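PDB 3HF7: hemolysins related proteins containing CBS domains from Klebsiella pneumoniae subsp. pneumoniae, which is of unknown function but binds AMP through a pair of CBS domains that form one part of a longer membrane protein. Local coordinates for residues A[12-17]-A[110-115]; A[37-42]-A[102-107]. All blocks are in the same frame, centred on the assembly; numbering follows the deposited sequence.

In the fold
From the N terminus the chain first gives strand 9-10 to the edge of the four-stranded sheet, next to strand 112-117, then crosses to the other sheet along residues 12-17. There strand 16-18 lies beside strand 37-41. Interaction 1 closes the longer loop, returning to residues 12-17 only when residues 110-115 arrive 93 residues later. Interaction 2, between 37-42 and 102-107, is nested inside it and spans 60 residues. Their centres are 6 Å apart, and they share both sheets: Ile-17 N meets Val-39 O in one, Gln-113 N meets Val-105 O in the other. Together they tie the two halves of the CBS pair around AMP.

Interaction 1. Residues A[12-17]-A[110-115]; sequences NEIVGI and GDIQGL. With AMP (adenosine monophosphate), chain B.
The terminal methyl of Ile-14, CD1, rests on the backbone of strand 112-117 at Gly-114. Ile-14 CD1 lies 3.7 Å from Gly-114 C and also touches two apolar groups, Ile-112 CG2 at 4.1 Å and Leu-115 CB at 4.1 Å. The Ile-14 chain is extended beyond CG1 (chi2 -175°), which carries CD1 to the strand, and the side chain meets that of Leu-115 at a slant. This is the tight part of the contact, largely buried, with Val-39 of strand 37-41 also against Ile-14. Strand 112-117 carries a classic bulge here, two of its residues, Gln-113 and Gly-114, standing against the single Val-105 of strand 102-106.

The 12-13 end is looser: Asn-12 and Glu-13 are exposed and their side chains do not touch 110-115. On the second segment, exposed Gly-110 leads in to Asp-111, whose carbonyl O takes a nearly straight bond from Gln-113 NE2 (2.8 Å, 177°), the donor standing above the carbonyl plane.

Next to Ile-14 the backbone turns to AMP. Val-15 N donates to adenine N1 (2.9 Å), and adenine N6 donates back to Val-15 O (3.1 Å, 170°). Glu-13 O lies 3.3 Å from adenine C2. The segments themselves meet by van der Waals contact alone, whereas both Val-15 hydrogen bonds to adenine use main-chain atoms; this part of the recognition probably depends more on the path of the chain than on side-chain chemistry, though the valine's CB and CG2 also touch N1.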
ATOM      1  N   ASN A  12       6.049  10.587   2.709  1.00 30.10           N
ATOM      2  CA  ASN A  12       5.943  10.904   4.149  1.00 30.05           C
ATOM      3  C   ASN A  12       4.583  10.584   4.790  1.00 29.76           C
ATOM      4  O   ASN A  12       4.486  10.382   6.006  1.00 30.20           O
ATOM      5  CB  ASN A  12       6.288  12.385   4.399  1.00 30.37           C
ATOM      6  CG  ASN A  12       5.774  13.326   3.280  1.00 31.83           C
ATOM      7  OD1 ASN A  12       6.188  13.227   2.103  1.00 32.67           O
ATOM      8  ND2 ASN A  12       4.893  14.255   3.654  1.00 31.48           N
ATOM      9  N   GLU A  13       3.539  10.546   3.969  1.00 28.74           N
ATOM     10  CA  GLU A  13       2.180  10.407   4.454  1.00 27.85           C
ATOM     11  C   GLU A  13       1.631   9.007   4.230  1.00 27.16           C
ATOM     12  O   GLU A  13       0.436   8.763   4.417  1.00 26.91           O
ATOM     13  CB  GLU A  13       1.288  11.375   3.712  1.00 28.25           C
ATOM     14  CG  GLU A  13       1.859  12.741   3.562  1.00 29.22           C
ATOM     15  CD  GLU A  13       0.838  13.776   3.913  1.00 30.98           C
ATOM     16  OE1 GLU A  13       0.244  14.387   2.989  1.00 30.48           O
ATOM     17  OE2 GLU A  13       0.603  13.936   5.130  1.00 32.68           O
ATOM     18  N   ILE A  14       2.492   8.095   3.802  1.00 26.25           N
ATOM     19  CA  ILE A  14       2.096   6.715   3.614  1.00 25.16           C
ATOM     20  C   ILE A  14       1.993   6.050   4.978  1.00 25.33           C
ATOM     21  O   ILE A  14       2.965   6.034   5.740  1.00 25.70           O
ATOM     22  CB  ILE A  14       3.094   5.966   2.712  1.00 24.66           C
ATOM     23  CG1 ILE A  14       3.130   6.620   1.329  1.00 24.00           C
ATOM     24  CG2 ILE A  14       2.698   4.528   2.570  1.00 24.41           C
ATOM     25  CD1 ILE A  14       3.992   5.925   0.286  1.00 22.22           C
ATOM     26  N   VAL A  15       0.810   5.525   5.295  1.00 25.09           N
ATOM     27  CA  VAL A  15       0.612   4.709   6.499  1.00 24.55           C
ATOM     28  C   VAL A  15       1.047   3.263   6.246  1.00 24.60           C
ATOM     29  O   VAL A  15       0.560   2.581   5.335  1.00 24.57           O
ATOM     30  CB  VAL A  15      -0.852   4.718   6.986  1.00 24.57           C
ATOM     31  CG1 VAL A  15      -0.993   3.865   8.231  1.00 24.26           C
ATOM     32  CG2 VAL A  15      -1.327   6.148   7.271  1.00 24.48           C
ATOM     33  N   GLY A  16       1.986   2.811   7.057  1.00 24.57           N
ATOM     34  CA  GLY A  16       2.462   1.451   6.988  1.00 24.98           C
ATOM     35  C   GLY A  16       2.975   1.060   8.358  1.00 25.39           C
ATOM     36  O   GLY A  16       2.923   1.854   9.304  1.00 25.38           O
ATOM     37  N   ILE A  17       3.459  -0.169   8.474  1.00 25.58           N
ATOM     38  CA  ILE A  17       3.996  -0.641   9.732  1.00 25.75           C
ATOM     39  C   ILE A  17       5.380  -1.197   9.521  1.00 25.82           C
ATOM     40  O   ILE A  17       5.644  -1.965   8.589  1.00 25.59           O
ATOM     41  CB  ILE A  17       3.118  -1.738  10.403  1.00 25.65           C
ATOM     42  CG1 ILE A  17       1.652  -1.323  10.463  1.00 25.55           C
ATOM     43  CG2 ILE A  17       3.604  -2.025  11.816  1.00 26.15           C
ATOM     44  CD1 ILE A  17       0.714  -2.514  10.726  1.00 25.13           C
ATOM     45  N   GLY A 110      14.427   2.972  -7.507  1.00 26.18           N
ATOM     46  CA  GLY A 110      13.676   2.084  -6.633  1.00 25.95           C
ATOM     47  C   GLY A 110      13.191   2.842  -5.422  1.00 25.95           C
ATOM     48  O   GLY A 110      12.817   2.252  -4.421  1.00 25.72           O
ATOM     49  N   ASP A 111      13.166   4.163  -5.539  1.00 26.06           N
ATOM     50  CA  ASP A 111      12.819   5.024  -4.435  1.00 25.68           C
ATOM     51  C   ASP A 111      11.342   5.433  -4.441  1.00 25.31           C
ATOM     52  O   ASP A 111      10.874   6.172  -5.341  1.00 25.32           O
ATOM     53  CB  ASP A 111      13.694   6.264  -4.505  1.00 26.40           C
ATOM     54  CG  ASP A 111      14.071   6.749  -3.157  1.00 27.75           C
ATOM     55  OD1 ASP A 111      14.910   6.073  -2.520  1.00 30.91           O
ATOM     56  OD2 ASP A 111      13.510   7.771  -2.723  1.00 28.94           O
ATOM     57  N   ILE A 112      10.622   4.977  -3.414  1.00 24.28           N
ATOM     58  CA  ILE A 112       9.203   5.228  -3.292  1.00 23.48           C
ATOM     59  C   ILE A 112       8.949   6.701  -3.116  1.00 23.68           C
ATOM     60  O   ILE A 112       9.512   7.318  -2.213  1.00 23.85           O
ATOM     61  CB  ILE A 112       8.598   4.464  -2.125  1.00 23.44           C
ATOM     62  CG1 ILE A 112       8.904   2.966  -2.265  1.00 23.97           C
ATOM     63  CG2 ILE A 112       7.098   4.670  -2.082  1.00 23.24           C
ATOM     64  CD1 ILE A 112       8.590   2.152  -1.023  1.00 24.62           C
ATOM     65  N   GLN A 113       8.114   7.252  -4.004  1.00 23.72           N
ATOM     66  CA  GLN A 113       7.722   8.675  -4.000  1.00 23.68           C
ATOM     67  C   GLN A 113       6.354   8.886  -3.349  1.00 24.09           C
ATOM     68  O   GLN A 113       6.108   9.920  -2.706  1.00 23.91           O
ATOM     69  CB  GLN A 113       7.638   9.233  -5.429  1.00 23.15           C
ATOM     70  CG  GLN A 113       8.877   9.035  -6.252  1.00 23.01           C
ATOM     71  CD  GLN A 113      10.070   9.765  -5.667  1.00 22.19           C
ATOM     72  OE1 GLN A 113      10.089  10.998  -5.605  1.00 20.78           O
ATOM     73  NE2 GLN A 113      11.068   9.007  -5.224  1.00 20.41           N
ATOM     74  N   GLY A 114       5.451   7.925  -3.550  1.00 24.06           N
ATOM     75  CA  GLY A 114       4.119   8.056  -2.987  1.00 24.36           C
ATOM     76  C   GLY A 114       3.201   6.873  -3.191  1.00 24.79           C
ATOM     77  O   GLY A 114       3.612   5.795  -3.650  1.00 24.92           O
ATOM     78  N   LEU A 115       1.937   7.087  -2.851  1.00 24.75           N
ATOM     79  CA  LEU A 115       0.914   6.063  -2.980  1.00 24.74           C
ATOM     80  C   LEU A 115      -0.163   6.585  -3.939  1.00 24.86           C
ATOM     81  O   LEU A 115      -0.575   7.744  -3.853  1.00 24.98           O
ATOM     82  CB  LEU A 115       0.341   5.785  -1.593  1.00 24.41           C
ATOM     83  CG  LEU A 115      -0.763   4.799  -1.231  1.00 24.08           C
ATOM     84  CD1 LEU A 115      -1.814   4.652  -2.300  1.00 23.92           C
ATOM     85  CD2 LEU A 115      -0.152   3.455  -0.885  1.00 23.76           C
TER
HETATM   86  P   AMP B   1      -9.258   4.092   2.252  1.00 74.49           P
HETATM   87  O1P AMP B   1      -9.039   4.991   3.457  1.00 73.97           O
HETATM   88  O2P AMP B   1      -8.410   2.843   2.207  1.00 74.62           O
HETATM   89  O3P AMP B   1     -10.692   3.828   1.881  1.00 74.98           O
HETATM   90  O5' AMP B   1      -8.749   4.974   0.991  1.00 74.75           O
HETATM   91  C5' AMP B   1      -8.990   6.387   0.892  1.00 71.19           C
HETATM   92  C4' AMP B   1      -7.819   7.100   0.215  1.00 69.25           C
HETATM   93  O4' AMP B   1      -6.772   7.356   1.152  1.00 67.86           O
HETATM   94  C3' AMP B   1      -7.184   6.313  -0.934  1.00 69.96           C
HETATM   95  O3' AMP B   1      -7.744   6.612  -2.229  1.00 71.65           O
HETATM   96  C2' AMP B   1      -5.726   6.711  -0.873  1.00 68.72           C
HETATM   97  O2' AMP B   1      -5.475   7.828  -1.714  1.00 68.33           O
HETATM   98  C1' AMP B   1      -5.482   7.133   0.560  1.00 68.20           C
HETATM   99  N9  AMP B   1      -4.741   6.000   1.176  1.00 67.70           N
HETATM  100  C8  AMP B   1      -5.127   4.720   1.062  1.00 67.92           C
HETATM  101  N7  AMP B   1      -4.272   3.889   1.698  1.00 68.20           N
HETATM  102  C5  AMP B   1      -3.303   4.633   2.231  1.00 67.22           C
HETATM  103  C6  AMP B   1      -2.095   4.342   3.022  1.00 67.17           C
HETATM  104  N6  AMP B   1      -1.789   3.065   3.364  1.00 66.17           N
HETATM  105  N1  AMP B   1      -1.330   5.398   3.389  1.00 68.02           N
HETATM  106  C2  AMP B   1      -1.642   6.670   3.047  1.00 68.14           C
HETATM  107  N3  AMP B   1      -2.730   6.994   2.314  1.00 68.29           N
HETATM  108  C4  AMP B   1      -3.599   6.032   1.884  1.00 67.64           C

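Interaction 2. Residues A[37-42]-A[102-107]; sequences RIVLYR and VGLVVD. With AMP (adenosine monophosphate), chain B.
In the cleft between the two sheets of the CBS pair, strand 37-41 of the three-stranded sheet faces strand 102-106 of the four-stranded one. Their touching parts run in nearly the same direction, 16° apart, but the strands are not paired: the alpha carbons of Arg-37 and Val-102 are 8.1 Å apart, and side chains from both strands meet between them. Val-39 CG2 meets Leu-104 CD1 at 4.3 Å, a methyl-to-methyl contact between buried residues. At the cleft's more open end, Arg-37 CG lies 4.1 Å from Val-102 CG2, the two side chains lying alongside one another and pointing opposite ways. The arginine chain bends at the bonds before and after CG, the atom that meets the valine.

Face-to-face sheets of this kind, one from each half of the pair, are the setting in which CBS pairs bind adenosine nucleotides, and AMP occupies such a cleft here. Arg-37 takes part through its backbone: its carbonyl O accepts a hydrogen bond from adenine N6 (2.9 Å, 147°). Ile-38 adds a van der Waals touch, its CG2 lying 3.9 Å from adenine N6. Elsewhere in the site, His-35, Gly-36, Thr-117 and Asp-120 are also hydrogen-bonded to the nucleotide. Within the cleft, Leu-115 of the neighbouring strand 112-117 packs on both Val-102 and Leu-104, while Met-51 and Arg-53 of strand 48-53 lie against the side chain of Arg-37.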
ATOM      1  N   ARG A  37      -5.830  -0.543   3.003  1.00 25.97           N
ATOM      2  CA  ARG A  37      -4.569  -1.247   2.767  1.00 25.68           C
ATOM      3  C   ARG A  37      -3.437  -0.485   3.462  1.00 25.39           C
ATOM      4  O   ARG A  37      -3.512   0.727   3.628  1.00 25.49           O
ATOM      5  CB  ARG A  37      -4.275  -1.399   1.269  1.00 25.64           C
ATOM      6  CG  ARG A  37      -5.487  -1.530   0.353  1.00 25.69           C
ATOM      7  CD  ARG A  37      -5.863  -2.978   0.105  1.00 26.98           C
ATOM      8  NE  ARG A  37      -5.528  -3.502  -1.233  1.00 26.54           N
ATOM      9  CZ  ARG A  37      -6.432  -3.761  -2.183  1.00 26.02           C
ATOM     10  NH1 ARG A  37      -7.709  -3.509  -1.926  1.00 25.02           N
ATOM     11  NH2 ARG A  37      -6.072  -4.259  -3.381  1.00 24.36           N
ATOM     12  N   ILE A  38      -2.392  -1.185   3.883  1.00 25.41           N
ATOM     13  CA  ILE A  38      -1.237  -0.522   4.501  1.00 25.16           C
ATOM     14  C   ILE A  38       0.037  -1.268   4.204  1.00 25.18           C
ATOM     15  O   ILE A  38       0.020  -2.486   4.043  1.00 25.34           O
ATOM     16  CB  ILE A  38      -1.353  -0.395   6.023  1.00 25.00           C
ATOM     17  CG1 ILE A  38      -1.745  -1.737   6.637  1.00 24.72           C
ATOM     18  CG2 ILE A  38      -2.310   0.734   6.394  1.00 25.48           C
ATOM     19  CD1 ILE A  38      -0.841  -2.167   7.718  1.00 24.40           C
ATOM     20  N   VAL A  39       1.146  -0.526   4.162  1.00 25.31           N
ATOM     21  CA  VAL A  39       2.426  -1.084   3.751  1.00 24.91           C
ATOM     22  C   VAL A  39       3.083  -1.789   4.927  1.00 25.05           C
ATOM     23  O   VAL A  39       3.135  -1.257   6.037  1.00 25.55           O
ATOM     24  CB  VAL A  39       3.380  -0.005   3.140  1.00 24.73           C
ATOM     25  CG1 VAL A  39       4.631  -0.652   2.551  1.00 24.04           C
ATOM     26  CG2 VAL A  39       2.675   0.817   2.072  1.00 24.16           C
ATOM     27  N   LEU A  40       3.565  -3.001   4.676  1.00 24.83           N
ATOM     28  CA  LEU A  40       4.443  -3.692   5.608  1.00 24.47           C
ATOM     29  C   LEU A  40       5.876  -3.490   5.139  1.00 24.85           C
ATOM     30  O   LEU A  40       6.205  -3.759   3.976  1.00 24.71           O
ATOM     31  CB  LEU A  40       4.091  -5.182   5.661  1.00 23.71           C
ATOM     32  CG  LEU A  40       2.662  -5.563   6.080  1.00 22.61           C
ATOM     33  CD1 LEU A  40       2.516  -7.094   6.081  1.00 21.20           C
ATOM     34  CD2 LEU A  40       2.261  -4.953   7.446  1.00 18.52           C
ATOM     35  N   TYR A  41       6.723  -2.996   6.032  1.00 25.39           N
ATOM     36  CA  TYR A  41       8.131  -2.816   5.703  1.00 26.19           C
ATOM     37  C   TYR A  41       9.047  -3.136   6.891  1.00 27.16           C
ATOM     38  O   TYR A  41       8.605  -3.218   8.050  1.00 27.18           O
ATOM     39  CB  TYR A  41       8.382  -1.379   5.244  1.00 26.10           C
ATOM     40  CG  TYR A  41       8.076  -0.341   6.301  1.00 26.37           C
ATOM     41  CD1 TYR A  41       8.984  -0.066   7.335  1.00 27.54           C
ATOM     42  CD2 TYR A  41       6.878   0.364   6.279  1.00 25.82           C
ATOM     43  CE1 TYR A  41       8.692   0.890   8.304  1.00 26.75           C
ATOM     44  CE2 TYR A  41       6.582   1.308   7.247  1.00 24.75           C
ATOM     45  CZ  TYR A  41       7.477   1.562   8.242  1.00 25.45           C
ATOM     46  OH  TYR A  41       7.155   2.510   9.177  1.00 27.70           O
ATOM     47  N   ARG A  42      10.330  -3.285   6.594  1.00 27.64           N
ATOM     48  CA  ARG A  42      11.313  -3.492   7.620  1.00 28.31           C
ATOM     49  C   ARG A  42      12.171  -2.219   7.709  1.00 28.44           C
ATOM     50  O   ARG A  42      12.940  -1.910   6.787  1.00 28.39           O
ATOM     51  CB  ARG A  42      12.143  -4.714   7.253  1.00 28.44           C
ATOM     52  CG  ARG A  42      12.769  -5.456   8.416  1.00 30.74           C
ATOM     53  CD  ARG A  42      13.372  -6.778   7.924  1.00 34.27           C
ATOM     54  NE  ARG A  42      13.685  -6.696   6.492  1.00 36.76           N
ATOM     55  CZ  ARG A  42      13.215  -7.519   5.545  1.00 38.03           C
ATOM     56  NH1 ARG A  42      12.413  -8.542   5.848  1.00 38.34           N
ATOM     57  NH2 ARG A  42      13.575  -7.320   4.280  1.00 38.70           N
ATOM     58  N   VAL A 102      -4.280  -0.357  -5.791  1.00 24.32           N
ATOM     59  CA  VAL A 102      -3.309   0.478  -5.091  1.00 23.00           C
ATOM     60  C   VAL A 102      -1.893   0.210  -5.603  1.00 22.46           C
ATOM     61  O   VAL A 102      -1.516  -0.925  -5.905  1.00 22.11           O
ATOM     62  CB  VAL A 102      -3.361   0.263  -3.566  1.00 22.88           C
ATOM     63  CG1 VAL A 102      -2.234   1.014  -2.881  1.00 23.30           C
ATOM     64  CG2 VAL A 102      -4.673   0.753  -3.006  1.00 23.04           C
ATOM     65  N   GLY A 103      -1.110   1.273  -5.709  1.00 21.94           N
ATOM     66  CA  GLY A 103       0.238   1.140  -6.195  1.00 21.48           C
ATOM     67  C   GLY A 103       1.156   2.036  -5.416  1.00 21.06           C
ATOM     68  O   GLY A 103       0.733   3.058  -4.873  1.00 20.94           O
ATOM     69  N   LEU A 104       2.413   1.628  -5.347  1.00 20.85           N
ATOM     70  CA  LEU A 104       3.451   2.472  -4.794  1.00 20.62           C
ATOM     71  C   LEU A 104       4.192   3.080  -5.956  1.00 20.82           C
ATOM     72  O   LEU A 104       4.644   2.352  -6.863  1.00 20.85           O
ATOM     73  CB  LEU A 104       4.391   1.671  -3.897  1.00 20.24           C
ATOM     74  CG  LEU A 104       3.779   1.338  -2.530  1.00 19.39           C
ATOM     75  CD1 LEU A 104       4.875   0.876  -1.588  1.00 20.27           C
ATOM     76  CD2 LEU A 104       3.035   2.533  -1.943  1.00 18.76           C
ATOM     77  N   VAL A 105       4.276   4.417  -5.943  1.00 21.30           N
ATOM     78  CA  VAL A 105       4.991   5.153  -6.986  1.00 22.10           C
ATOM     79  C   VAL A 105       6.477   5.150  -6.711  1.00 22.65           C
ATOM     80  O   VAL A 105       6.928   5.517  -5.632  1.00 22.42           O
ATOM     81  CB  VAL A 105       4.515   6.608  -7.134  1.00 22.04           C
ATOM     82  CG1 VAL A 105       5.436   7.381  -8.100  1.00 22.16           C
ATOM     83  CG2 VAL A 105       3.078   6.628  -7.633  1.00 22.35           C
ATOM     84  N   VAL A 106       7.230   4.742  -7.719  1.00 23.83           N
ATOM     85  CA  VAL A 106       8.632   4.479  -7.534  1.00 24.69           C
ATOM     86  C   VAL A 106       9.539   5.114  -8.591  1.00 25.17           C
ATOM     87  O   VAL A 106       9.212   5.218  -9.771  1.00 25.36           O
ATOM     88  CB  VAL A 106       8.876   2.959  -7.369  1.00 24.61           C
ATOM     89  CG1 VAL A 106       9.399   2.342  -8.652  1.00 24.62           C
ATOM     90  CG2 VAL A 106       9.812   2.709  -6.222  1.00 24.20           C
ATOM     91  N   ASP A 107      10.679   5.551  -8.090  1.00 26.01           N
ATOM     92  CA  ASP A 107      11.797   6.093  -8.821  1.00 26.44           C
ATOM     93  C   ASP A 107      12.395   5.110  -9.782  1.00 26.62           C
ATOM     94  O   ASP A 107      12.071   3.927  -9.739  1.00 26.74           O
ATOM     95  CB  ASP A 107      12.871   6.267  -7.782  1.00 26.85           C
ATOM     96  CG  ASP A 107      13.591   7.506  -7.930  1.00 28.47           C
ATOM     97  OD1 ASP A 107      12.923   8.524  -8.197  1.00 29.68           O
ATOM     98  OD2 ASP A 107      14.825   7.466  -7.758  1.00 32.53           O
TER
HETATM   99  P   AMP B   1      -9.258   4.092   2.252  1.00 74.49           P
HETATM  100  O1P AMP B   1      -9.039   4.991   3.457  1.00 73.97           O
HETATM  101  O2P AMP B   1      -8.410   2.843   2.207  1.00 74.62           O
HETATM  102  O3P AMP B   1     -10.692   3.828   1.881  1.00 74.98           O
HETATM  103  O5' AMP B   1      -8.749   4.974   0.991  1.00 74.75           O
HETATM  104  C5' AMP B   1      -8.990   6.387   0.892  1.00 71.19           C
HETATM  105  C4' AMP B   1      -7.819   7.100   0.215  1.00 69.25           C
HETATM  106  O4' AMP B   1      -6.772   7.356   1.152  1.00 67.86           O
HETATM  107  C3' AMP B   1      -7.184   6.313  -0.934  1.00 69.96           C
HETATM  108  O3' AMP B   1      -7.744   6.612  -2.229  1.00 71.65           O
HETATM  109  C2' AMP B   1      -5.726   6.711  -0.873  1.00 68.72           C
HETATM  110  O2' AMP B   1      -5.475   7.828  -1.714  1.00 68.33           O
HETATM  111  C1' AMP B   1      -5.482   7.133   0.560  1.00 68.20           C
HETATM  112  N9  AMP B   1      -4.741   6.000   1.176  1.00 67.70           N
HETATM  113  C8  AMP B   1      -5.127   4.720   1.062  1.00 67.92           C
HETATM  114  N7  AMP B   1      -4.272   3.889   1.698  1.00 68.20           N
HETATM  115  C5  AMP B   1      -3.303   4.633   2.231  1.00 67.22           C
HETATM  116  C6  AMP B   1      -2.095   4.342   3.022  1.00 67.17           C
HETATM  117  N6  AMP B   1      -1.789   3.065   3.364  1.00 66.17           N
HETATM  118  N1  AMP B   1      -1.330   5.398   3.389  1.00 68.02           N
HETATM  119  C2  AMP B   1      -1.642   6.670   3.047  1.00 68.14           C
HETATM  120  N3  AMP B   1      -2.730   6.994   2.314  1.00 68.29           N
HETATM  121  C4  AMP B   1      -3.599   6.032   1.884  1.00 67.64           C